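Local structure of glycoside Hydrolase (Bacteroides plebeius, 5T3B) at residues A[154-159]-A[448-453]; A[147-152]-A[173-178]; A[417-422]-A[435-440]. The protein probably hydrolyses glycosidic bonds in carbohydrates, as a family 50 glycoside hydrolase of a human gut bacterium. All coordinates share one frame; numbering follows the deposited sequence.

Contact 1. Residues A[154-159]-A[448-453]; sequences KQFSEI and KGMLDY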
loop_
_atom_site.group_PDB
_atom_site.type_symbol
_atom_site.label_atom_id
_atom_site.label_comp_id
_atom_site.label_asym_id
_atom_site.label_seq_id
_atom_site.Cartn_x
_atom_site.Cartn_y
_atom_site.Cartn_z
ATOM N N LYS A 154 6.591 -14.106 -14.747
ATOM C CA LYS A 154 7.836 -13.890 -15.445
ATOM C C LYS A 154 8.000 -12.427 -15.892
ATOM O O LYS A 154 8.988 -11.781 -15.658
ATOM C CB LYS A 154 7.920 -14.854 -16.638
ATOM C CG LYS A 154 9.204 -14.706 -17.410
ATOM C CD LYS A 154 9.244 -15.838 -18.497
ATOM C CE LYS A 154 9.906 -15.405 -19.782
ATOM N NZ LYS A 154 11.250 -14.866 -19.660
ATOM N N GLN A 155 6.943 -11.905 -16.488
ATOM C CA GLN A 155 6.888 -10.527 -16.973
ATOM C C GLN A 155 7.222 -9.542 -15.802
ATOM O O GLN A 155 8.018 -8.620 -15.964
ATOM C CB GLN A 155 5.490 -10.248 -17.556
ATOM C CG GLN A 155 5.169 -8.865 -17.988
ATOM C CD GLN A 155 3.734 -8.794 -18.496
ATOM O OE1 GLN A 155 2.814 -9.005 -17.722
ATOM N NE2 GLN A 155 3.534 -8.573 -19.781
ATOM N N PHE A 156 6.566 -9.778 -14.679
ATOM C CA PHE A 156 6.745 -8.919 -13.552
ATOM C C PHE A 156 8.159 -9.062 -12.980
ATOM O O PHE A 156 8.796 -8.050 -12.678
ATOM C CB PHE A 156 5.712 -9.221 -12.447
ATOM C CG PHE A 156 4.298 -8.908 -12.740
ATOM C CD1 PHE A 156 3.869 -8.261 -13.875
ATOM C CD2 PHE A 156 3.347 -9.355 -11.915
ATOM C CE1 PHE A 156 2.554 -8.009 -14.093
ATOM C CE2 PHE A 156 2.005 -9.091 -12.115
ATOM C CZ PHE A 156 1.619 -8.406 -13.217
ATOM N N SER A 157 8.645 -10.310 -12.801
ATOM C CA SER A 157 9.979 -10.461 -12.282
ATOM C C SER A 157 11.062 -9.779 -13.082
ATOM O O SER A 157 12.038 -9.269 -12.531
ATOM C CB SER A 157 10.330 -11.956 -12.076
ATOM O OG SER A 157 10.516 -12.588 -13.303
ATOM N N GLU A 158 10.886 -9.773 -14.371
ATOM C CA GLU A 158 11.869 -9.117 -15.252
ATOM C C GLU A 158 11.944 -7.618 -15.041
ATOM O O GLU A 158 12.975 -7.008 -15.378
ATOM C CB GLU A 158 11.541 -9.420 -16.734
ATOM C CG GLU A 158 11.801 -10.870 -17.081
ATOM C CD GLU A 158 11.139 -11.285 -18.417
ATOM O OE1 GLU A 158 10.264 -10.509 -18.967
ATOM O OE2 GLU A 158 11.462 -12.374 -18.903
ATOM N N ILE A 159 10.854 -7.022 -14.528
ATOM C CA ILE A 159 10.740 -5.594 -14.252
ATOM C C ILE A 159 11.002 -5.363 -12.731
ATOM O O ILE A 159 10.965 -4.242 -12.261
ATOM C CB ILE A 159 9.278 -5.074 -14.647
ATOM C CG1 ILE A 159 9.023 -5.271 -16.168
ATOM C CG2 ILE A 159 9.015 -3.559 -14.284
ATOM C CD1 ILE A 159 7.504 -5.249 -16.433
ATOM N N LYS A 448 -4.515 4.116 -15.467
ATOM C CA LYS A 448 -4.017 3.686 -14.154
ATOM C C LYS A 448 -3.061 2.531 -14.246
ATOM O O LYS A 448 -2.441 2.175 -13.274
ATOM C CB LYS A 448 -5.198 3.295 -13.262
ATOM C CG LYS A 448 -6.187 4.397 -12.947
ATOM C CD LYS A 448 -7.414 3.895 -12.203
ATOM C CE LYS A 448 -8.390 4.986 -11.941
ATOM N NZ LYS A 448 -9.756 4.426 -11.540
ATOM N N GLY A 449 -2.881 1.947 -15.418
ATOM C CA GLY A 449 -2.202 0.679 -15.471
ATOM C C GLY A 449 -0.751 0.702 -15.833
ATOM O O GLY A 449 -0.266 1.626 -16.490
ATOM N N MET A 450 -0.056 -0.364 -15.436
ATOM C CA MET A 450 1.243 -0.685 -16.011
ATOM C C MET A 450 1.072 -1.311 -17.421
ATOM O O MET A 450 1.972 -1.179 -18.262
ATOM C CB MET A 450 2.009 -1.648 -15.102
ATOM C CG MET A 450 3.463 -1.830 -15.443
ATOM S SD MET A 450 4.445 -2.872 -14.377
ATOM C CE MET A 450 3.648 -4.454 -14.561
ATOM N N LEU A 451 -0.089 -1.942 -17.651
ATOM C CA LEU A 451 -0.502 -2.498 -18.934
ATOM C C LEU A 451 -1.777 -1.747 -19.356
ATOM O O LEU A 451 -2.592 -1.336 -18.524
ATOM C CB LEU A 451 -0.804 -3.976 -18.869
ATOM C CG LEU A 451 0.315 -4.969 -18.821
ATOM C CD1 LEU A 451 1.288 -4.764 -17.701
ATOM C CD2 LEU A 451 -0.256 -6.381 -18.806
ATOM N N ASP A 452 -1.951 -1.617 -20.667
ATOM C CA ASP A 452 -3.168 -1.067 -21.189
ATOM C C ASP A 452 -4.315 -2.076 -21.104
ATOM O O ASP A 452 -4.155 -3.207 -20.653
ATOM C CB ASP A 452 -2.944 -0.465 -22.554
ATOM C CG ASP A 452 -2.871 -1.430 -23.688
ATOM O OD1 ASP A 452 -3.165 -2.623 -23.532
ATOM O OD2 ASP A 452 -2.537 -0.914 -24.813
ATOM N N TYR A 453 -5.511 -1.625 -21.518
ATOM C CA TYR A 453 -6.707 -2.439 -21.365
ATOM C C TYR A 453 -6.643 -3.716 -22.241
ATOM O O TYR A 453 -7.403 -4.645 -21.978
ATOM C CB TYR A 453 -7.913 -1.574 -21.723
ATOM C CG TYR A 453 -9.231 -2.158 -21.306
ATOM C CD1 TYR A 453 -9.587 -2.240 -19.990
ATOM C CD2 TYR A 453 -10.126 -2.608 -22.273
ATOM C CE1 TYR A 453 -10.816 -2.752 -19.578
ATOM C CE2 TYR A 453 -11.330 -3.136 -21.888
ATOM C CZ TYR A 453 -11.665 -3.228 -20.546
ATOM O OH TYR A 453 -12.888 -3.763 -20.119
#

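Contact 2. Residues A[147-152]-A[173-178]; sequences DWVAKS and DKAVND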
loop_
_atom_site.group_PDB
_atom_site.type_symbol
_atom_site.label_atom_id
_atom_site.label_comp_id
_atom_site.label_asym_id
_atom_site.label_seq_id
_atom_site.Cartn_x
_atom_site.Cartn_y
_atom_site.Cartn_z
ATOM N N ASP A 147 -1.783 -20.015 -17.584
ATOM C CA ASP A 147 -0.857 -19.343 -18.488
ATOM C C ASP A 147 -0.725 -17.852 -18.169
ATOM O O ASP A 147 0.350 -17.293 -18.246
ATOM C CB ASP A 147 -1.307 -19.595 -19.944
ATOM C CG ASP A 147 -0.304 -19.165 -20.982
ATOM O OD1 ASP A 147 0.874 -19.547 -20.879
ATOM O OD2 ASP A 147 -0.746 -18.466 -21.937
ATOM N N TRP A 148 -1.857 -17.242 -17.856
ATOM C CA TRP A 148 -1.866 -15.850 -17.453
ATOM C C TRP A 148 -1.000 -15.604 -16.199
ATOM O O TRP A 148 -0.157 -14.717 -16.189
ATOM C CB TRP A 148 -3.290 -15.382 -17.285
ATOM C CG TRP A 148 -3.443 -14.027 -16.642
ATOM C CD1 TRP A 148 -3.090 -12.814 -17.163
ATOM C CD2 TRP A 148 -3.996 -13.726 -15.351
ATOM N NE1 TRP A 148 -3.394 -11.803 -16.298
ATOM C CE2 TRP A 148 -3.927 -12.339 -15.178
ATOM C CE3 TRP A 148 -4.512 -14.532 -14.324
ATOM C CZ2 TRP A 148 -4.411 -11.731 -14.016
ATOM C CZ3 TRP A 148 -4.973 -13.946 -13.162
ATOM C CH2 TRP A 148 -4.880 -12.572 -13.017
ATOM N N VAL A 149 -1.172 -16.434 -15.186
ATOM C CA VAL A 149 -0.363 -16.252 -13.969
ATOM C C VAL A 149 1.107 -16.488 -14.271
ATOM O O VAL A 149 1.991 -15.731 -13.859
ATOM C CB VAL A 149 -0.833 -17.046 -12.751
ATOM C CG1 VAL A 149 0.013 -16.638 -11.566
ATOM C CG2 VAL A 149 -2.312 -16.833 -12.489
ATOM N N ALA A 150 1.393 -17.560 -15.024
ATOM C CA ALA A 150 2.795 -17.896 -15.288
ATOM C C ALA A 150 3.500 -16.825 -16.089
ATOM O O ALA A 150 4.647 -16.417 -15.796
ATOM C CB ALA A 150 2.835 -19.233 -15.983
ATOM N N LYS A 151 2.840 -16.396 -17.174
ATOM C CA LYS A 151 3.434 -15.362 -17.962
ATOM C C LYS A 151 3.605 -14.080 -17.193
ATOM O O LYS A 151 4.595 -13.364 -17.370
ATOM C CB LYS A 151 2.591 -15.105 -19.204
ATOM C CG LYS A 151 2.773 -16.123 -20.323
ATOM C CD LYS A 151 1.703 -15.950 -21.436
ATOM C CE LYS A 151 2.118 -16.711 -22.683
ATOM N NZ LYS A 151 0.932 -16.932 -23.563
ATOM N N SER A 152 2.596 -13.802 -16.375
ATOM C CA SER A 152 2.711 -12.589 -15.562
ATOM C C SER A 152 3.809 -12.622 -14.525
ATOM O O SER A 152 4.522 -11.616 -14.319
ATOM C CB SER A 152 1.372 -12.314 -14.895
ATOM O OG SER A 152 0.334 -12.086 -15.833
ATOM N N ASP A 173 -7.460 -13.971 -6.785
ATOM C CA ASP A 173 -6.802 -14.559 -5.617
ATOM C C ASP A 173 -6.646 -16.072 -5.806
ATOM O O ASP A 173 -5.552 -16.589 -5.491
ATOM C CB ASP A 173 -7.609 -14.302 -4.382
ATOM C CG ASP A 173 -7.507 -12.860 -3.838
ATOM O OD1 ASP A 173 -6.661 -12.094 -4.283
ATOM O OD2 ASP A 173 -8.310 -12.537 -2.932
ATOM N N LYS A 174 -7.682 -16.778 -6.281
ATOM C CA LYS A 174 -7.583 -18.243 -6.462
ATOM C C LYS A 174 -6.566 -18.571 -7.578
ATOM O O LYS A 174 -5.843 -19.530 -7.454
ATOM C CB LYS A 174 -8.944 -18.834 -6.751
ATOM C CG LYS A 174 -8.912 -20.327 -6.935
ATOM C CD LYS A 174 -10.237 -20.958 -6.845
ATOM C CE LYS A 174 -10.081 -22.467 -6.687
ATOM N NZ LYS A 174 -9.319 -23.139 -7.757
ATOM N N ALA A 175 -6.572 -17.802 -8.651
ATOM C CA ALA A 175 -5.643 -18.071 -9.755
ATOM C C ALA A 175 -4.216 -18.070 -9.276
ATOM O O ALA A 175 -3.442 -18.966 -9.585
ATOM C CB ALA A 175 -5.841 -17.064 -10.852
ATOM N N VAL A 176 -3.842 -17.050 -8.537
ATOM C CA VAL A 176 -2.484 -16.923 -8.043
ATOM C C VAL A 176 -2.210 -18.012 -6.965
ATOM O O VAL A 176 -1.139 -18.601 -6.939
ATOM C CB VAL A 176 -2.230 -15.536 -7.502
ATOM C CG1 VAL A 176 -0.903 -15.447 -6.822
ATOM C CG2 VAL A 176 -2.326 -14.512 -8.625
ATOM N N ASN A 177 -3.193 -18.248 -6.110
ATOM C CA ASN A 177 -3.040 -19.234 -5.068
ATOM C C ASN A 177 -2.790 -20.620 -5.643
ATOM O O ASN A 177 -1.893 -21.346 -5.219
ATOM C CB ASN A 177 -4.264 -19.166 -4.141
ATOM C CG ASN A 177 -4.057 -19.882 -2.828
ATOM O OD1 ASN A 177 -4.309 -21.080 -2.704
ATOM N ND2 ASN A 177 -3.643 -19.135 -1.843
ATOM N N ASP A 178 -3.568 -20.967 -6.660
ATOM C CA ASP A 178 -3.427 -22.275 -7.332
ATOM C C ASP A 178 -2.045 -22.353 -7.995
ATOM O O ASP A 178 -1.328 -23.392 -7.921
ATOM C CB ASP A 178 -4.495 -22.443 -8.425
ATOM C CG ASP A 178 -5.888 -22.721 -7.883
ATOM O OD1 ASP A 178 -6.028 -23.059 -6.701
ATOM O OD2 ASP A 178 -6.844 -22.599 -8.678
#

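Contact 3. Residues A[417-422]-A[435-440]; sequences FAYQHF and WVFFKY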
loop_
_atom_site.group_PDB
_atom_site.type_symbol
_atom_site.label_atom_id
_atom_site.label_comp_id
_atom_site.label_asym_id
_atom_site.label_seq_id
_atom_site.Cartn_x
_atom_site.Cartn_y
_atom_site.Cartn_z
ATOM N N PHE A 417 9.403 8.827 -15.024
ATOM C CA PHE A 417 10.094 9.792 -14.186
ATOM C C PHE A 417 9.407 9.978 -12.834
ATOM O O PHE A 417 10.076 10.035 -11.773
ATOM C CB PHE A 417 10.228 11.138 -14.865
ATOM C CG PHE A 417 11.060 11.178 -16.153
ATOM C CD1 PHE A 417 12.002 10.236 -16.481
ATOM C CD2 PHE A 417 10.873 12.230 -17.028
ATOM C CE1 PHE A 417 12.772 10.316 -17.631
ATOM C CE2 PHE A 417 11.647 12.352 -18.181
ATOM C CZ PHE A 417 12.579 11.386 -18.491
ATOM N N ALA A 418 8.070 10.062 -12.838
ATOM C CA ALA A 418 7.326 10.196 -11.589
ATOM C C ALA A 418 7.509 8.952 -10.713
ATOM O O ALA A 418 7.575 9.071 -9.494
ATOM C CB ALA A 418 5.882 10.421 -11.871
ATOM N N TYR A 419 7.516 7.768 -11.314
ATOM C CA TYR A 419 7.739 6.550 -10.552
ATOM C C TYR A 419 9.109 6.618 -9.885
ATOM O O TYR A 419 9.228 6.310 -8.687
ATOM C CB TYR A 419 7.660 5.306 -11.465
ATOM C CG TYR A 419 7.849 4.011 -10.759
ATOM C CD1 TYR A 419 9.114 3.446 -10.606
ATOM C CD2 TYR A 419 6.785 3.285 -10.305
ATOM C CE1 TYR A 419 9.325 2.240 -9.996
ATOM C CE2 TYR A 419 6.991 2.061 -9.676
ATOM C CZ TYR A 419 8.254 1.520 -9.543
ATOM O OH TYR A 419 8.350 0.292 -8.924
ATOM N N GLN A 420 10.144 6.987 -10.642
ATOM C CA GLN A 420 11.482 7.106 -10.055
ATOM C C GLN A 420 11.512 8.116 -8.939
ATOM O O GLN A 420 12.120 7.851 -7.881
ATOM C CB GLN A 420 12.561 7.401 -11.095
ATOM C CG GLN A 420 12.641 6.349 -12.161
ATOM C CD GLN A 420 13.952 6.403 -12.922
ATOM O OE1 GLN A 420 14.603 7.441 -12.957
ATOM N NE2 GLN A 420 14.328 5.287 -13.512
ATOM N N HIS A 421 10.923 9.285 -9.153
ATOM C CA HIS A 421 10.953 10.331 -8.132
ATOM C C HIS A 421 10.288 9.834 -6.830
ATOM O O HIS A 421 10.804 10.001 -5.731
ATOM C CB HIS A 421 10.223 11.553 -8.680
ATOM C CG HIS A 421 10.101 12.685 -7.744
ATOM N ND1 HIS A 421 11.079 13.603 -7.579
ATOM C CD2 HIS A 421 9.138 12.993 -6.873
ATOM C CE1 HIS A 421 10.703 14.464 -6.676
ATOM N NE2 HIS A 421 9.540 14.107 -6.204
ATOM N N PHE A 422 9.103 9.248 -6.979
ATOM C CA PHE A 422 8.348 8.873 -5.779
ATOM C C PHE A 422 9.072 7.730 -5.067
ATOM O O PHE A 422 9.231 7.776 -3.814
ATOM C CB PHE A 422 6.892 8.496 -6.147
ATOM C CG PHE A 422 5.926 8.669 -5.022
ATOM C CD1 PHE A 422 5.435 9.921 -4.734
ATOM C CD2 PHE A 422 5.544 7.619 -4.232
ATOM C CE1 PHE A 422 4.597 10.155 -3.664
ATOM C CE2 PHE A 422 4.686 7.845 -3.154
ATOM C CZ PHE A 422 4.211 9.085 -2.886
ATOM N N TRP A 435 6.642 -0.913 -1.643
ATOM C CA TRP A 435 5.501 -0.250 -2.286
ATOM C C TRP A 435 4.809 -1.169 -3.266
ATOM O O TRP A 435 5.336 -2.221 -3.675
ATOM C CB TRP A 435 5.949 1.037 -3.016
ATOM C CG TRP A 435 6.953 0.783 -4.109
ATOM C CD1 TRP A 435 6.708 0.214 -5.339
ATOM C CD2 TRP A 435 8.362 1.054 -4.069
ATOM N NE1 TRP A 435 7.881 0.106 -6.030
ATOM C CE2 TRP A 435 8.913 0.646 -5.314
ATOM C CE3 TRP A 435 9.197 1.690 -3.150
ATOM C CZ2 TRP A 435 10.264 0.785 -5.614
ATOM C CZ3 TRP A 435 10.527 1.838 -3.462
ATOM C CH2 TRP A 435 11.051 1.400 -4.686
ATOM N N VAL A 436 3.635 -0.678 -3.662
ATOM C CA VAL A 436 2.785 -1.322 -4.637
ATOM C C VAL A 436 2.288 -0.295 -5.596
ATOM O O VAL A 436 1.646 0.682 -5.188
ATOM C CB VAL A 436 1.592 -2.052 -3.957
ATOM C CG1 VAL A 436 0.730 -2.771 -4.982
ATOM C CG2 VAL A 436 2.056 -2.960 -2.858
ATOM N N PHE A 437 2.569 -0.517 -6.879
ATOM C CA PHE A 437 2.059 0.359 -7.928
ATOM C C PHE A 437 0.599 0.016 -8.200
ATOM O O PHE A 437 0.226 -1.141 -8.329
ATOM C CB PHE A 437 2.868 0.175 -9.192
ATOM C CG PHE A 437 2.476 1.147 -10.312
ATOM C CD1 PHE A 437 1.579 0.766 -11.302
ATOM C CD2 PHE A 437 2.995 2.427 -10.359
ATOM C CE1 PHE A 437 1.229 1.634 -12.314
ATOM C CE2 PHE A 437 2.663 3.314 -11.370
ATOM C CZ PHE A 437 1.745 2.920 -12.311
ATOM N N PHE A 438 -0.260 1.054 -8.219
ATOM C CA PHE A 438 -1.654 0.899 -8.503
ATOM C C PHE A 438 -1.881 1.380 -9.914
ATOM O O PHE A 438 -1.788 2.582 -10.161
ATOM C CB PHE A 438 -2.494 1.694 -7.494
ATOM C CG PHE A 438 -3.973 1.555 -7.652
ATOM C CD1 PHE A 438 -4.663 0.572 -6.976
ATOM C CD2 PHE A 438 -4.699 2.346 -8.519
ATOM C CE1 PHE A 438 -6.016 0.368 -7.134
ATOM C CE2 PHE A 438 -6.057 2.187 -8.651
ATOM C CZ PHE A 438 -6.710 1.211 -7.969
ATOM N N LYS A 439 -2.082 0.484 -10.913
ATOM C CA LYS A 439 -2.437 -0.926 -10.798
ATOM C C LYS A 439 -2.022 -1.659 -12.047
ATOM O O LYS A 439 -1.402 -1.111 -12.940
ATOM C CB LYS A 439 -3.922 -1.096 -10.454
ATOM C CG LYS A 439 -4.855 -0.561 -11.515
ATOM C CD LYS A 439 -6.331 -0.797 -11.129
ATOM C CE LYS A 439 -7.336 -0.037 -11.947
ATOM N NZ LYS A 439 -7.636 -0.720 -13.231
ATOM N N TYR A 440 -2.384 -2.956 -12.066
ATOM C CA TYR A 440 -2.009 -3.829 -13.173
ATOM C C TYR A 440 -2.470 -3.293 -14.541
ATOM O O TYR A 440 -1.633 -3.075 -15.403
ATOM C CB TYR A 440 -2.598 -5.215 -12.859
ATOM C CG TYR A 440 -2.437 -6.270 -13.911
ATOM C CD1 TYR A 440 -1.211 -6.549 -14.514
ATOM C CD2 TYR A 440 -3.534 -7.025 -14.296
ATOM C CE1 TYR A 440 -1.101 -7.514 -15.481
ATOM C CE2 TYR A 440 -3.422 -8.044 -15.261
ATOM C CZ TYR A 440 -2.192 -8.245 -15.848
ATOM O OH TYR A 440 -2.107 -9.213 -16.836
#

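Contact 1. Residues A[154-159]-A[448-453]
The two backbones stay well apart where the segments meet: F156 CA, in the last turn of helix 145-158, lies 10.2 Å from M450 CA, in the irregular chain of 448-453. Side chains therefore do all the bridging. M450 and F156 meet part-way across the gap. The CG of M450 lies anti to the backbone N (chi1 -168°) and the chain runs on extended, until a bend at chi3 (62°) turns the methyl toward the phenyl ring. There M450 CE touches F156 CE1 at 3.7 Å, approaching the ring obliquely, and lies 4.4 Å from I159 CD1. M450 is modelled in two conformers; the bend and the CE contacts hold for the one described and are less certain for that reason. In the fold, the contact joins helix 145-158 to the long loop between strand 432-437 and helix 459-469, in what is probably the (beta/alpha)8 barrel of family 50. Helix 459-469 takes part too, T462 meeting both M450 and I159, while F129 lies against the F156 ring. Looser contact is made beside this apolar cluster, where Q155 OE1 and L451 CD2, reaching from opposite directions, come no nearer than 4.2 Å.

Contact 2. Residues A[147-152]-A[173-178]
V149 and A175 meet where helices 145-158 and 169-182 cross, their segment axes 9.6 Å apart at a signed angle of -69°. The backbones come nearest at V149 and V176, whose CA atoms are 6.3 Å apart. V149 leads the contact: its CB sits on the side of the helix turned toward the partner, and the two methyls divide the work. CG2, beside the backbone N, lies against A175, 3.9 Å from A175 CB and 3.8 Å from A175 O, a van der Waals approach to the carbonyl. CG1, anti to the backbone N (chi1 -174°), comes within 4.3 Å of CG2 of V176, the next residue of the partner helix. One residue earlier than V149, W148 brings the six-membered part of its indole to the same alanine: CZ3 lies 4.0 Å from A175 CB, which meets the ring at its edge and in its plane. The rest of the indole is gripped from elsewhere, F129 stacking on it, Y142 and F138 meeting it edge to face, and Y440 OH bonding to NE1. The two helices flank strand 163-165 in the chain; away from the contact each carries an i to i+4 salt bridge, D147 with K151 and K174 with D178. No polar bond joins the segments: the contact is van der Waals, one methyl also lying against a carbonyl oxygen. The A175 methyl takes contacts from both V149 CG2 and W148 CZ3, and shape rather than polarity holds the pair, while the one polar atom of the buried indole finds its partner outside it.

Contact 3. Residues A[417-422]-A[435-440]
Y419, on helix 412-427, reaches across to W435 and F437 of strand 432-437, whose side chains both point toward the helix with V436 turned away between them. The tight part is at the phenol tip. W435 NE1 donates to Y419 OH at 2.9 Å along a bent path (138° at the hydrogen), the oxygen lying somewhat out of the indole plane. The two rings are nearly perpendicular, their planes at 87°. W435 presents NE1 here because its CG sits between the backbone N and the carbonyl carbon (chi1 61°). The looser part lies beside the phenol ring, where Y419 CD2 and F437 CD2 touch at 3.9 Å, F437 meeting the edge of the tyrosine. Neither part faces solvent: all three residues are buried, M465 of helix 459-469 packing on Y419 and F437. The helix thus covers a strand that probably closes the barrel between strands 120-126 and 385-394. N469 OD1 is a second partner of the phenol oxygen. A phenylalanine in place of Y419 would keep the ring but would probably leave W435 NE1 without its acceptor and N469 OD1 without its partner. Through these two hydrogen bonds the phenol oxygen ties strand, helix 412-427 and helix 459-469 together between largely aromatic side chains.

The chain leaving strand 432-437 connects all three contacts. Contact 1 has its centre about 12 Å from that of contact 3 and about 14 Å from that of contact 2, with which it shares helix 145-158; contacts 2 and 3 are about 22 Å apart. K439, preceded by a cis peptide, pairs with the loop of contact 1 through probable bonds from K439 N to K448 O and from M450 N to K439 O, each 2.9 Å. Y440 then serves both other contacts: its CD1 packs 3.6 Å from F156 CZ, and its OH lies 2.9 Å from W148 NE1. By analogy with related barrels, this strand end probably faces the active site.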